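PDB 4MLG: beta-xylosidase from Uncultured organism, which probably catalyses the hydrolysis of xylo-oligosaccharides, releasing xylose from their non-reducing ends, as a five-bladed beta-propeller glycosyl hydrolase of family 43. Local coordinates for residues Y148-G153 and S225-Y230; F195-R200 and N253-F258; L202-L205 and L211-A214; L205-K210 and T217-F222. All blocks are in the same frame, centred on the assembly; numbering follows the deposited sequence.

Interaction 1: residues Y148-G153 and S225-Y230; sequences YMYFGG and SWMHYY
The Met-227 methyl lies over one face of the Tyr-150 ring: CE is 4.0 Å from the ring centroid, 29° off the normal, in a CH-pi contact. The methyl leans toward the phenol end, Met-227 CE standing 3.5 Å from Tyr-150 CZ. Met-227 SD sits obliquely, 5.3 Å from the centroid of the Tyr-150 ring, so this Met-aromatic contact is led by the methyl rather than the sulfur. Bends at chi2 (76°) and chi3 (64°) fold the methionine over the phenol. Nearer the backbones, Ser-225 CB packs against Tyr-150 CB at 4.0 Å. The Tyr-150 hydroxyl turns elsewhere, to a hydrogen bond with the carbonyl of Pro-254, while the side chain also touches Trp-140 and Val-185. An alanine in place of Tyr-150 is likely to leave the Met-227 methyl without its aromatic partner and the Pro-254 carbonyl without this donor. Strands 147-151 and 223-230 meet here through side chains, with no backbone pairing, probably where two successive blades approach each other; the side chain of Ser-225 is about 7 Å from the bound calcium ion. The chemistry is thus mainly dispersion between buried groups, with the one polar atom of the phenol satisfied outside the contact.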
loop_
_atom_site.group_PDB
_atom_site.type_symbol
_atom_site.label_atom_id
_atom_site.label_comp_id
_atom_site.label_asym_id
_atom_site.label_seq_id
_atom_site.Cartn_x
_atom_site.Cartn_y
_atom_site.Cartn_z
ATOM N N TYR A 148 17.448 0.854 -14.576
ATOM C CA TYR A 148 16.328 -0.074 -14.446
ATOM C C TYR A 148 16.314 -0.773 -13.087
ATOM O O TYR A 148 17.365 -1.125 -12.549
ATOM C CB TYR A 148 16.369 -1.113 -15.570
ATOM C CG TYR A 148 16.284 -0.523 -16.963
ATOM C CD1 TYR A 148 15.062 -0.385 -17.605
ATOM C CD2 TYR A 148 17.426 -0.103 -17.634
ATOM C CE1 TYR A 148 14.978 0.154 -18.876
ATOM C CE2 TYR A 148 17.351 0.438 -18.904
ATOM C CZ TYR A 148 16.126 0.563 -19.520
ATOM O OH TYR A 148 16.050 1.100 -20.786
ATOM N N MET A 149 15.119 -0.966 -12.537
ATOM C CA MET A 149 14.958 -1.706 -11.288
ATOM C C MET A 149 14.377 -3.090 -11.546
ATOM O O MET A 149 13.370 -3.230 -12.238
ATOM C CB MET A 149 14.057 -0.954 -10.303
ATOM C CG MET A 149 13.664 -1.791 -9.083
ATOM S SD MET A 149 12.436 -1.036 -7.995
ATOM C CE MET A 149 13.408 0.255 -7.227
ATOM N N TYR A 150 15.019 -4.108 -10.984
ATOM C CA TYR A 150 14.494 -5.465 -11.037
ATOM C C TYR A 150 14.128 -5.901 -9.627
ATOM O O TYR A 150 14.980 -5.925 -8.740
ATOM C CB TYR A 150 15.521 -6.422 -11.646
ATOM C CG TYR A 150 15.940 -6.039 -13.046
ATOM C CD1 TYR A 150 15.281 -6.555 -14.155
ATOM C CD2 TYR A 150 16.987 -5.153 -13.260
ATOM C CE1 TYR A 150 15.656 -6.202 -15.436
ATOM C CE2 TYR A 150 17.369 -4.794 -14.537
ATOM C CZ TYR A 150 16.701 -5.321 -15.621
ATOM O OH TYR A 150 17.083 -4.963 -16.892
ATOM N N PHE A 151 12.859 -6.234 -9.418
ATOM C CA PHE A 151 12.400 -6.630 -8.094
ATOM C C PHE A 151 11.441 -7.813 -8.149
ATOM O O PHE A 151 11.073 -8.278 -9.231
ATOM C CB PHE A 151 11.748 -5.449 -7.369
ATOM C CG PHE A 151 10.465 -4.979 -7.998
ATOM C CD1 PHE A 151 9.240 -5.446 -7.543
ATOM C CD2 PHE A 151 10.481 -4.062 -9.034
ATOM C CE1 PHE A 151 8.059 -5.012 -8.117
ATOM C CE2 PHE A 151 9.303 -3.624 -9.611
ATOM C CZ PHE A 151 8.091 -4.098 -9.151
ATOM N N GLY A 152 11.042 -8.289 -6.973
ATOM C CA GLY A 152 10.154 -9.430 -6.861
ATOM C C GLY A 152 10.678 -10.459 -5.876
ATOM O O GLY A 152 11.886 -10.566 -5.657
ATOM N N GLY A 153 9.763 -11.218 -5.281
ATOM C CA GLY A 153 10.125 -12.261 -4.337
ATOM C C GLY A 153 8.919 -13.063 -3.887
ATOM O O GLY A 153 7.936 -12.500 -3.414
ATOM N N SER A 225 16.906 -10.887 -7.387
ATOM C CA SER A 225 17.179 -10.448 -8.752
ATOM C C SER A 225 18.524 -9.735 -8.852
ATOM O O SER A 225 18.876 -8.934 -7.989
ATOM C CB SER A 225 16.070 -9.518 -9.253
ATOM O OG SER A 225 14.872 -10.230 -9.504
ATOM N N TRP A 226 19.273 -10.036 -9.909
ATOM C CA TRP A 226 20.519 -9.328 -10.189
ATOM C C TRP A 226 20.812 -9.316 -11.686
ATOM O O TRP A 226 20.509 -10.275 -12.393
ATOM C CB TRP A 226 21.691 -9.943 -9.422
ATOM C CG TRP A 226 22.956 -9.147 -9.546
ATOM C CD1 TRP A 226 23.971 -9.352 -10.434
ATOM C CD2 TRP A 226 23.333 -8.009 -8.761
ATOM N NE1 TRP A 226 24.959 -8.414 -10.247
ATOM C CE2 TRP A 226 24.592 -7.578 -9.226
ATOM C CE3 TRP A 226 22.729 -7.313 -7.708
ATOM C CZ2 TRP A 226 25.257 -6.484 -8.676
ATOM C CZ3 TRP A 226 23.392 -6.227 -7.163
ATOM C CH2 TRP A 226 24.642 -5.824 -7.648
ATOM N N MET A 227 21.406 -8.225 -12.161
ATOM C CA MET A 227 21.680 -8.052 -13.583
ATOM C C MET A 227 23.077 -7.488 -13.803
ATOM O O MET A 227 23.452 -6.490 -13.188
ATOM C CB MET A 227 20.650 -7.108 -14.205
ATOM C CG MET A 227 20.851 -6.854 -15.690
ATOM S SD MET A 227 20.309 -8.233 -16.717
ATOM C CE MET A 227 18.554 -8.243 -16.360
ATOM N N HIS A 228 23.847 -8.130 -14.677
ATOM C CA HIS A 228 25.147 -7.596 -15.069
ATOM C C HIS A 228 25.427 -7.815 -16.555
ATOM O O HIS A 228 24.644 -8.455 -17.256
ATOM C CB HIS A 228 26.276 -8.160 -14.196
ATOM C CG HIS A 228 26.681 -9.559 -14.545
ATOM N ND1 HIS A 228 26.180 -10.664 -13.891
ATOM C CD2 HIS A 228 27.556 -10.031 -15.463
ATOM C CE1 HIS A 228 26.723 -11.757 -14.398
ATOM N NE2 HIS A 228 27.560 -11.400 -15.355
ATOM N N TYR A 229 26.548 -7.278 -17.025
ATOM C CA TYR A 229 26.844 -7.253 -18.452
ATOM C C TYR A 229 28.269 -7.721 -18.726
ATOM O O TYR A 229 29.228 -7.149 -18.206
ATOM C CB TYR A 229 26.640 -5.835 -18.985
ATOM C CG TYR A 229 26.578 -5.719 -20.490
ATOM C CD1 TYR A 229 25.435 -6.088 -21.188
ATOM C CD2 TYR A 229 27.651 -5.214 -21.211
ATOM C CE1 TYR A 229 25.371 -5.972 -22.563
ATOM C CE2 TYR A 229 27.596 -5.096 -22.585
ATOM C CZ TYR A 229 26.454 -5.475 -23.257
ATOM O OH TYR A 229 26.395 -5.356 -24.626
ATOM N N TYR A 230 28.401 -8.762 -19.542
ATOM C CA TYR A 230 29.709 -9.319 -19.870
ATOM C C TYR A 230 29.787 -9.789 -21.319
ATOM O O TYR A 230 28.933 -10.546 -21.784
ATOM C CB TYR A 230 30.057 -10.470 -18.920
ATOM C CG TYR A 230 31.191 -11.351 -19.401
ATOM C CD1 TYR A 230 32.515 -10.956 -19.254
ATOM C CD2 TYR A 230 30.936 -12.582 -19.994
ATOM C CE1 TYR A 230 33.554 -11.761 -19.693
ATOM C CE2 TYR A 230 31.965 -13.390 -20.435
ATOM C CZ TYR A 230 33.271 -12.976 -20.281
ATOM O OH TYR A 230 34.298 -13.783 -20.718
#

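Interaction 2: residues F195-R200 and N253-F258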
loop_
_atom_site.group_PDB
_atom_site.type_symbol
_atom_site.label_atom_id
_atom_site.label_comp_id
_atom_site.label_asym_id
_atom_site.label_seq_id
_atom_site.Cartn_x
_atom_site.Cartn_y
_atom_site.Cartn_z
ATOM N N PHE A 195 9.057 5.750 -10.368
ATOM C CA PHE A 195 9.067 4.961 -11.593
ATOM C C PHE A 195 8.758 5.867 -12.779
ATOM O O PHE A 195 8.004 6.830 -12.650
ATOM C CB PHE A 195 8.034 3.833 -11.520
ATOM C CG PHE A 195 8.328 2.798 -10.468
ATOM C CD1 PHE A 195 9.606 2.659 -9.941
ATOM C CD2 PHE A 195 7.326 1.957 -10.009
ATOM C CE1 PHE A 195 9.875 1.702 -8.970
ATOM C CE2 PHE A 195 7.588 1.000 -9.041
ATOM C CZ PHE A 195 8.863 0.873 -8.521
ATOM N N ALA A 196 9.345 5.564 -13.931
ATOM C CA ALA A 196 9.084 6.337 -15.142
ATOM C C ALA A 196 7.948 5.707 -15.941
ATOM O O ALA A 196 7.359 6.342 -16.815
ATOM C CB ALA A 196 10.340 6.436 -15.992
ATOM N N GLU A 197 7.650 4.451 -15.629
ATOM C CA GLU A 197 6.628 3.698 -16.342
ATOM C C GLU A 197 6.031 2.642 -15.424
ATOM O O GLU A 197 6.378 2.565 -14.245
ATOM C CB GLU A 197 7.236 3.015 -17.566
ATOM C CG GLU A 197 8.307 1.994 -17.212
ATOM C CD GLU A 197 8.856 1.271 -18.423
ATOM O OE1 GLU A 197 8.449 1.609 -19.554
ATOM O OE2 GLU A 197 9.695 0.362 -18.242
ATOM N N GLU A 198 5.134 1.826 -15.966
ATOM C CA GLU A 198 4.576 0.711 -15.215
ATOM C C GLU A 198 5.495 -0.500 -15.309
ATOM O O GLU A 198 5.973 -0.835 -16.392
ATOM C CB GLU A 198 3.184 0.341 -15.729
ATOM C CG GLU A 198 2.112 1.386 -15.476
ATOM C CD GLU A 198 0.713 0.814 -15.597
ATOM O OE1 GLU A 198 0.437 -0.225 -14.960
ATOM O OE2 GLU A 198 -0.109 1.400 -16.333
ATOM N N PRO A 199 5.751 -1.155 -14.167
ATOM C CA PRO A 199 6.550 -2.385 -14.134
ATOM C C PRO A 199 5.917 -3.479 -14.986
ATOM O O PRO A 199 4.705 -3.473 -15.198
ATOM C CB PRO A 199 6.514 -2.783 -12.657
ATOM C CG PRO A 199 6.279 -1.502 -11.929
ATOM C CD PRO A 199 5.371 -0.706 -12.817
ATOM N N ARG A 200 6.735 -4.406 -15.473
ATOM C CA ARG A 200 6.243 -5.485 -16.320
ATOM C C ARG A 200 7.021 -6.775 -16.085
ATOM O O ARG A 200 8.096 -6.761 -15.485
ATOM C CB ARG A 200 6.309 -5.081 -17.795
ATOM C CG ARG A 200 7.612 -4.410 -18.200
ATOM C CD ARG A 200 7.567 -3.939 -19.645
ATOM N NE ARG A 200 7.973 -2.543 -19.777
ATOM C CZ ARG A 200 8.089 -1.903 -20.935
ATOM N NH1 ARG A 200 7.834 -2.533 -22.073
ATOM N NH2 ARG A 200 8.464 -0.631 -20.958
ATOM N N ASN A 253 18.711 -7.421 -24.115
ATOM C CA ASN A 253 18.206 -6.117 -23.693
ATOM C C ASN A 253 17.564 -6.189 -22.307
ATOM O O ASN A 253 17.098 -7.251 -21.895
ATOM C CB ASN A 253 17.222 -5.564 -24.730
ATOM C CG ASN A 253 15.888 -6.279 -24.713
ATOM O OD1 ASN A 253 14.931 -5.812 -24.097
ATOM N ND2 ASN A 253 15.815 -7.414 -25.398
ATOM N N PRO A 254 17.544 -5.059 -21.577
ATOM C CA PRO A 254 17.027 -5.027 -20.202
ATOM C C PRO A 254 15.565 -5.454 -20.061
ATOM O O PRO A 254 15.153 -5.833 -18.964
ATOM C CB PRO A 254 17.188 -3.554 -19.797
ATOM C CG PRO A 254 17.366 -2.806 -21.081
ATOM C CD PRO A 254 18.090 -3.751 -21.979
ATOM N N TYR A 255 14.800 -5.395 -21.146
ATOM C CA TYR A 255 13.395 -5.788 -21.110
ATOM C C TYR A 255 13.184 -7.204 -21.632
ATOM O O TYR A 255 12.568 -8.032 -20.962
ATOM C CB TYR A 255 12.540 -4.821 -21.932
ATOM C CG TYR A 255 12.374 -3.447 -21.325
ATOM C CD1 TYR A 255 11.479 -3.232 -20.285
ATOM C CD2 TYR A 255 13.094 -2.362 -21.805
ATOM C CE1 TYR A 255 11.316 -1.976 -19.733
ATOM C CE2 TYR A 255 12.936 -1.103 -21.261
ATOM C CZ TYR A 255 12.047 -0.916 -20.224
ATOM O OH TYR A 255 11.890 0.336 -19.678
ATOM N N GLY A 256 13.697 -7.460 -22.834
ATOM C CA GLY A 256 13.469 -8.703 -23.555
ATOM C C GLY A 256 13.645 -9.964 -22.736
ATOM O O GLY A 256 14.442 -9.989 -21.798
ATOM N N PRO A 257 12.894 -11.019 -23.088
ATOM C CA PRO A 257 12.875 -12.291 -22.358
ATOM C C PRO A 257 14.271 -12.868 -22.160
ATOM O O PRO A 257 15.111 -12.774 -23.053
ATOM C CB PRO A 257 12.054 -13.200 -23.274
ATOM C CG PRO A 257 11.156 -12.271 -23.999
ATOM C CD PRO A 257 11.969 -11.032 -24.234
ATOM N N PHE A 258 14.509 -13.444 -20.987
ATOM C CA PHE A 258 15.789 -14.069 -20.682
ATOM C C PHE A 258 15.674 -15.586 -20.703
ATOM O O PHE A 258 14.774 -16.159 -20.090
ATOM C CB PHE A 258 16.313 -13.590 -19.327
ATOM C CG PHE A 258 17.000 -12.258 -19.382
ATOM C CD1 PHE A 258 18.378 -12.170 -19.276
ATOM C CD2 PHE A 258 16.271 -11.093 -19.554
ATOM C CE1 PHE A 258 19.015 -10.945 -19.333
ATOM C CE2 PHE A 258 16.902 -9.865 -19.612
ATOM C CZ PHE A 258 18.276 -9.791 -19.503
#
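Glu-197 and Tyr-255 reach toward each other from opposite directions, and Tyr-255 OH donates a hydrogen bond of 2.6 Å to Glu-197 OE2. The acceptor oxygen lies at the edge of the ring, near its plane; the carboxylate is turned 69° from the ring, and the hydroxyl approaches from above the carboxylate plane. From the other face of that plane comes Arg-200 NH2, 3.1 Å from Glu-197 OE2 and on its syn side; the same nitrogen makes a salt bridge to Glu-197 OE1. The arginine crosses the tyrosine at about a right angle. Its guanidinium carries Tyr-255 CE1 over one face, 3.4 Å from Arg-200 CZ, with the two planes 45° apart. OE2 is therefore gripped by two donors, besides a weak bond from the backbone N of Arg-187. Replacing Glu-197 by a glutamine would probably leave Arg-200 without its countercharge and weaken the hold on the Tyr-255 hydroxyl. Behind the ring, Asn-253 OD1 accepts from Tyr-255 N at 3.0 Å. This is a surface contact between two propeller loops, those leading into strands 200-205 and 258-265; an Asx turn at Asn-253 shapes the loop before strand 258-265, from which the tyrosine projects.

Interaction 3: residues L202-L205 and L211-A214; sequences LMIL and LLSA
Leu-211 lies against both Met-203 and Leu-205, its isobutyl group curling back toward strand 200-205 although its CB points away from it. CG stands anti to the carbonyl carbon (chi1 -82°), which swings the two methyls round to the strand. Leu-205 makes the matching move from its own side, and the two leucines meet branch to branch, Leu-205 CD2 to Leu-211 CD2 at 3.7 Å. Met-203 closes over the pair at about a right angle to Leu-211: extended as far as SD, it bends only at chi3 (69°), and this last turn sets Met-203 CE 3.7 Å from Leu-211 CG. On the other side of the backbone Ile-204 presents its gamma methyl, CG2, to the Leu-212 CD1 methyl at 3.7 Å, while its CG1 arm leads away from Leu-212; the isoleucine side chain also touches Phe-236 and Tyr-238. Leu-212 brings its CG to 3.7 Å from Ile-204 O as well. In the backbone, Ile-204 O accepts a hydrogen bond of 3.2 Å from Leu-212 N. Leu-205 and Leu-211 form a single beta bridge next to it, closing a short hairpin-like loop. Chemically, one backbone bond accompanies a single bridge, and apolar contacts between branched or flexible side chains on both sides of the backbone supply the rest, mainly by dispersion.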
loop_
_atom_site.group_PDB
_atom_site.type_symbol
_atom_site.label_atom_id
_atom_site.label_comp_id
_atom_site.label_asym_id
_atom_site.label_seq_id
_atom_site.Cartn_x
_atom_site.Cartn_y
_atom_site.Cartn_z
ATOM N N LEU A 202 9.483 -9.676 -16.415
ATOM C CA LEU A 202 10.746 -10.028 -17.045
ATOM C C LEU A 202 10.697 -11.519 -17.327
ATOM O O LEU A 202 11.060 -12.331 -16.476
ATOM C CB LEU A 202 11.932 -9.713 -16.134
ATOM C CG LEU A 202 13.297 -9.933 -16.793
ATOM C CD1 LEU A 202 13.606 -8.811 -17.778
ATOM C CD2 LEU A 202 14.401 -10.070 -15.757
ATOM N N MET A 203 10.230 -11.873 -18.519
ATOM C CA MET A 203 9.997 -13.269 -18.866
ATOM C C MET A 203 11.274 -14.104 -18.830
ATOM O O MET A 203 12.254 -13.789 -19.504
ATOM C CB MET A 203 9.342 -13.374 -20.244
ATOM C CG MET A 203 8.078 -12.543 -20.386
ATOM S SD MET A 203 7.379 -12.607 -22.047
ATOM C CE MET A 203 6.797 -14.297 -22.111
ATOM N N ILE A 204 11.258 -15.160 -18.023
ATOM C CA ILE A 204 12.339 -16.135 -18.023
ATOM C C ILE A 204 11.853 -17.398 -18.728
ATOM O O ILE A 204 10.828 -17.971 -18.353
ATOM C CB ILE A 204 12.821 -16.460 -16.597
ATOM C CG1 ILE A 204 13.107 -15.168 -15.830
ATOM C CG2 ILE A 204 14.065 -17.330 -16.642
ATOM C CD1 ILE A 204 13.639 -15.390 -14.436
ATOM N N LEU A 205 12.583 -17.825 -19.754
ATOM C CA LEU A 205 12.108 -18.885 -20.639
ATOM C C LEU A 205 12.920 -20.177 -20.577
ATOM O O LEU A 205 13.966 -20.243 -19.934
ATOM C CB LEU A 205 12.078 -18.385 -22.085
ATOM C CG LEU A 205 11.317 -17.091 -22.362
ATOM C CD1 LEU A 205 11.351 -16.766 -23.847
ATOM C CD2 LEU A 205 9.887 -17.195 -21.865
ATOM N N LEU A 211 7.867 -20.069 -21.254
ATOM C CA LEU A 211 7.880 -19.570 -19.879
ATOM C C LEU A 211 8.044 -20.701 -18.876
ATOM O O LEU A 211 7.361 -21.720 -18.963
ATOM C CB LEU A 211 6.588 -18.807 -19.574
ATOM C CG LEU A 211 6.497 -17.349 -20.015
ATOM C CD1 LEU A 211 5.068 -16.849 -19.894
ATOM C CD2 LEU A 211 7.431 -16.492 -19.180
ATOM N N LEU A 212 8.956 -20.515 -17.925
ATOM C CA LEU A 212 9.191 -21.513 -16.889
ATOM C C LEU A 212 7.926 -21.768 -16.076
ATOM O O LEU A 212 7.243 -20.830 -15.661
ATOM C CB LEU A 212 10.333 -21.082 -15.967
ATOM C CG LEU A 212 11.740 -21.103 -16.562
ATOM C CD1 LEU A 212 12.747 -20.570 -15.558
ATOM C CD2 LEU A 212 12.111 -22.512 -16.996
ATOM N N SER A 213 7.618 -23.043 -15.865
ATOM C CA SER A 213 6.422 -23.432 -15.129
ATOM C C SER A 213 6.608 -23.254 -13.627
ATOM O O SER A 213 7.723 -23.042 -13.148
ATOM C CB SER A 213 6.045 -24.880 -15.449
ATOM O OG SER A 213 7.118 -25.759 -15.162
ATOM N N ALA A 214 5.505 -23.342 -12.891
ATOM C CA ALA A 214 5.519 -23.160 -11.445
ATOM C C ALA A 214 6.100 -24.376 -10.737
ATOM O O ALA A 214 6.668 -24.262 -9.649
ATOM C CB ALA A 214 4.119 -22.876 -10.941
#

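Interaction 4: residues L205-K210 and T217-F222; sequences LDEKGK and TKRRFF
Asp-206 and Arg-219 bring their backbones no nearer than 9.2 Å, CA to CA, so residues 205-210 and 217-222 meet through side chains. The first segment folds into a tight reversal: Asp-206 N bonds to Lys-210 O at 2.6 Å, a weak bond runs from Gly-209 N to Asp-206 O, and Gly-209 takes a positive phi of 78°, a value that favours glycine. The second is an irregular loop on the way to strand 223-230. From it Arg-219 reaches out, bent at chi3, and sets NH2 between two acids. Asp-206 OD1 lies 3.0 Å from Arg-219 NH2, and Glu-207 OE1 is 3.2 Å from Arg-219 NH2. Both oxygens approach the guanidinium obliquely; the carboxylate planes are 27° from its plane for the aspartate and 22° for the glutamate. In Glu-207 a bend at chi2 brings the carboxylate toward Arg-219. The other terminal nitrogen, NH1, has its salt bridge with Asp-216, so three acids share the guanidinium charge. Together Asp-206, Glu-207 and Arg-219 make a salt-bridge network that joins the turn at 205-210 to the loop before strand 223-230 at the protein surface.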
loop_
_atom_site.group_PDB
_atom_site.type_symbol
_atom_site.label_atom_id
_atom_site.label_comp_id
_atom_site.label_asym_id
_atom_site.label_seq_id
_atom_site.Cartn_x
_atom_site.Cartn_y
_atom_site.Cartn_z
ATOM N N LEU A 205 12.583 -17.825 -19.754
ATOM C CA LEU A 205 12.108 -18.885 -20.639
ATOM C C LEU A 205 12.920 -20.177 -20.577
ATOM O O LEU A 205 13.966 -20.243 -19.934
ATOM C CB LEU A 205 12.078 -18.385 -22.085
ATOM C CG LEU A 205 11.317 -17.091 -22.362
ATOM C CD1 LEU A 205 11.351 -16.766 -23.847
ATOM C CD2 LEU A 205 9.887 -17.195 -21.865
ATOM N N ASP A 206 12.414 -21.197 -21.266
ATOM C CA ASP A 206 13.124 -22.455 -21.471
ATOM C C ASP A 206 14.237 -22.257 -22.485
ATOM O O ASP A 206 14.509 -21.137 -22.916
ATOM C CB ASP A 206 12.172 -23.515 -22.030
ATOM C CG ASP A 206 11.325 -24.168 -20.962
ATOM O OD1 ASP A 206 11.822 -24.344 -19.832
ATOM O OD2 ASP A 206 10.163 -24.515 -21.262
ATOM N N GLU A 207 14.870 -23.358 -22.876
ATOM C CA GLU A 207 15.765 -23.349 -24.021
ATOM C C GLU A 207 14.900 -23.417 -25.274
ATOM O O GLU A 207 15.367 -23.172 -26.385
ATOM C CB GLU A 207 16.733 -24.534 -23.975
ATOM C CG GLU A 207 17.599 -24.595 -22.721
ATOM C CD GLU A 207 16.888 -25.238 -21.542
ATOM O OE1 GLU A 207 15.752 -25.725 -21.723
ATOM O OE2 GLU A 207 17.466 -25.259 -20.435
ATOM N N LYS A 208 13.628 -23.751 -25.073
ATOM C CA LYS A 208 12.654 -23.807 -26.155
ATOM C C LYS A 208 11.847 -22.515 -26.240
ATOM O O LYS A 208 10.925 -22.399 -27.049
ATOM C CB LYS A 208 11.719 -25.001 -25.961
ATOM C CG LYS A 208 12.434 -26.338 -25.956
ATOM C CD LYS A 208 13.247 -26.519 -27.227
ATOM C CE LYS A 208 14.047 -27.809 -27.202
ATOM N NZ LYS A 208 14.871 -27.986 -28.432
ATOM N N GLY A 209 12.195 -21.546 -25.399
ATOM C CA GLY A 209 11.552 -20.244 -25.429
ATOM C C GLY A 209 10.191 -20.225 -24.762
ATOM O O GLY A 209 9.380 -19.331 -25.008
ATOM N N LYS A 210 9.938 -21.216 -23.913
ATOM C CA LYS A 210 8.677 -21.298 -23.189
ATOM C C LYS A 210 8.850 -20.818 -21.749
ATOM O O LYS A 210 9.859 -21.116 -21.111
ATOM C CB LYS A 210 8.145 -22.734 -23.209
ATOM C CG LYS A 210 6.831 -22.930 -22.467
ATOM C CD LYS A 210 6.369 -24.376 -22.539
ATOM C CE LYS A 210 5.082 -24.579 -21.757
ATOM N NZ LYS A 210 3.974 -23.731 -22.275
ATOM N N THR A 217 10.659 -25.844 -9.909
ATOM C CA THR A 217 11.210 -25.073 -8.795
ATOM C C THR A 217 12.737 -25.003 -8.782
ATOM O O THR A 217 13.324 -24.304 -7.956
ATOM C CB THR A 217 10.724 -25.611 -7.433
ATOM O OG1 THR A 217 11.172 -26.961 -7.260
ATOM C CG2 THR A 217 9.205 -25.567 -7.353
ATOM N N LYS A 218 13.380 -25.724 -9.694
ATOM C CA LYS A 218 14.836 -25.703 -9.776
ATOM C C LYS A 218 15.337 -24.628 -10.739
ATOM O O LYS A 218 16.532 -24.343 -10.797
ATOM C CB LYS A 218 15.375 -27.082 -10.169
ATOM C CG LYS A 218 15.807 -27.927 -8.978
ATOM C CD LYS A 218 16.119 -29.363 -9.372
ATOM C CE LYS A 218 14.858 -30.210 -9.419
ATOM N NZ LYS A 218 15.172 -31.655 -9.594
ATOM N N ARG A 219 14.412 -24.028 -11.482
ATOM C CA ARG A 219 14.756 -23.000 -12.459
ATOM C C ARG A 219 13.865 -21.769 -12.304
ATOM O O ARG A 219 14.259 -20.661 -12.665
ATOM C CB ARG A 219 14.641 -23.560 -13.879
ATOM C CG ARG A 219 15.570 -24.731 -14.160
ATOM C CD ARG A 219 14.976 -25.674 -15.191
ATOM N NE ARG A 219 15.091 -25.166 -16.554
ATOM C CZ ARG A 219 14.405 -25.646 -17.587
ATOM N NH1 ARG A 219 13.541 -26.635 -17.405
ATOM N NH2 ARG A 219 14.572 -25.131 -18.796
ATOM N N ARG A 220 12.667 -21.978 -11.764
ATOM C CA ARG A 220 11.691 -20.910 -11.552
ATOM C C ARG A 220 12.231 -19.805 -10.645
ATOM O O ARG A 220 12.933 -20.078 -9.675
ATOM C CB ARG A 220 10.402 -21.498 -10.963
ATOM C CG ARG A 220 9.540 -20.516 -10.190
ATOM C CD ARG A 220 9.260 -21.027 -8.787
ATOM N NE ARG A 220 10.491 -21.216 -8.025
ATOM C CZ ARG A 220 10.536 -21.673 -6.778
ATOM N NH1 ARG A 220 9.417 -21.991 -6.142
ATOM N NH2 ARG A 220 11.703 -21.813 -6.167
ATOM N N PHE A 221 11.904 -18.557 -10.970
ATOM C CA PHE A 221 12.329 -17.420 -10.162
ATOM C C PHE A 221 11.680 -17.433 -8.780
ATOM O O PHE A 221 10.481 -17.681 -8.650
ATOM C CB PHE A 221 12.003 -16.104 -10.871
ATOM C CG PHE A 221 12.330 -14.884 -10.057
ATOM C CD1 PHE A 221 13.627 -14.395 -10.005
ATOM C CD2 PHE A 221 11.342 -14.224 -9.342
ATOM C CE1 PHE A 221 13.933 -13.272 -9.253
ATOM C CE2 PHE A 221 11.640 -13.101 -8.588
ATOM C CZ PHE A 221 12.938 -12.624 -8.544
ATOM N N PHE A 222 12.481 -17.159 -7.755
ATOM C CA PHE A 222 11.976 -17.051 -6.391
ATOM C C PHE A 222 12.265 -15.662 -5.828
ATOM O O PHE A 222 11.351 -14.963 -5.400
ATOM C CB PHE A 222 12.592 -18.130 -5.492
ATOM C CG PHE A 222 11.947 -18.235 -4.133
ATOM C CD1 PHE A 222 10.869 -19.084 -3.925
ATOM C CD2 PHE A 222 12.417 -17.487 -3.065
ATOM C CE1 PHE A 222 10.272 -19.182 -2.677
ATOM C CE2 PHE A 222 11.826 -17.579 -1.815
ATOM C CZ PHE A 222 10.753 -18.427 -1.621
#

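Strand 147-151 opens interaction 1. After it, residues 195-200 open interaction 2, and strand 200-205 immediately starts interactions 3 and 4, which share Leu-205. Interaction 3 closes first, at 211-214, making a short bridged loop; interaction 4 closes the slightly wider loop at 217-222. Both lie nested inside the loop that interaction 1 closes at 225-230. Interaction 2 closes last, at 253-258, so it encloses interactions 3 and 4 but crosses interaction 1. Met-227 packing on Phe-258 joins the first two, and Phe-258 pairing with Met-203 and Leu-205 joins interaction 2 to strand 200-205. Strands 147-151 and 223-230 are thereby tied to the loops before strands 200-205 and 258-265 and the loop after 200-205.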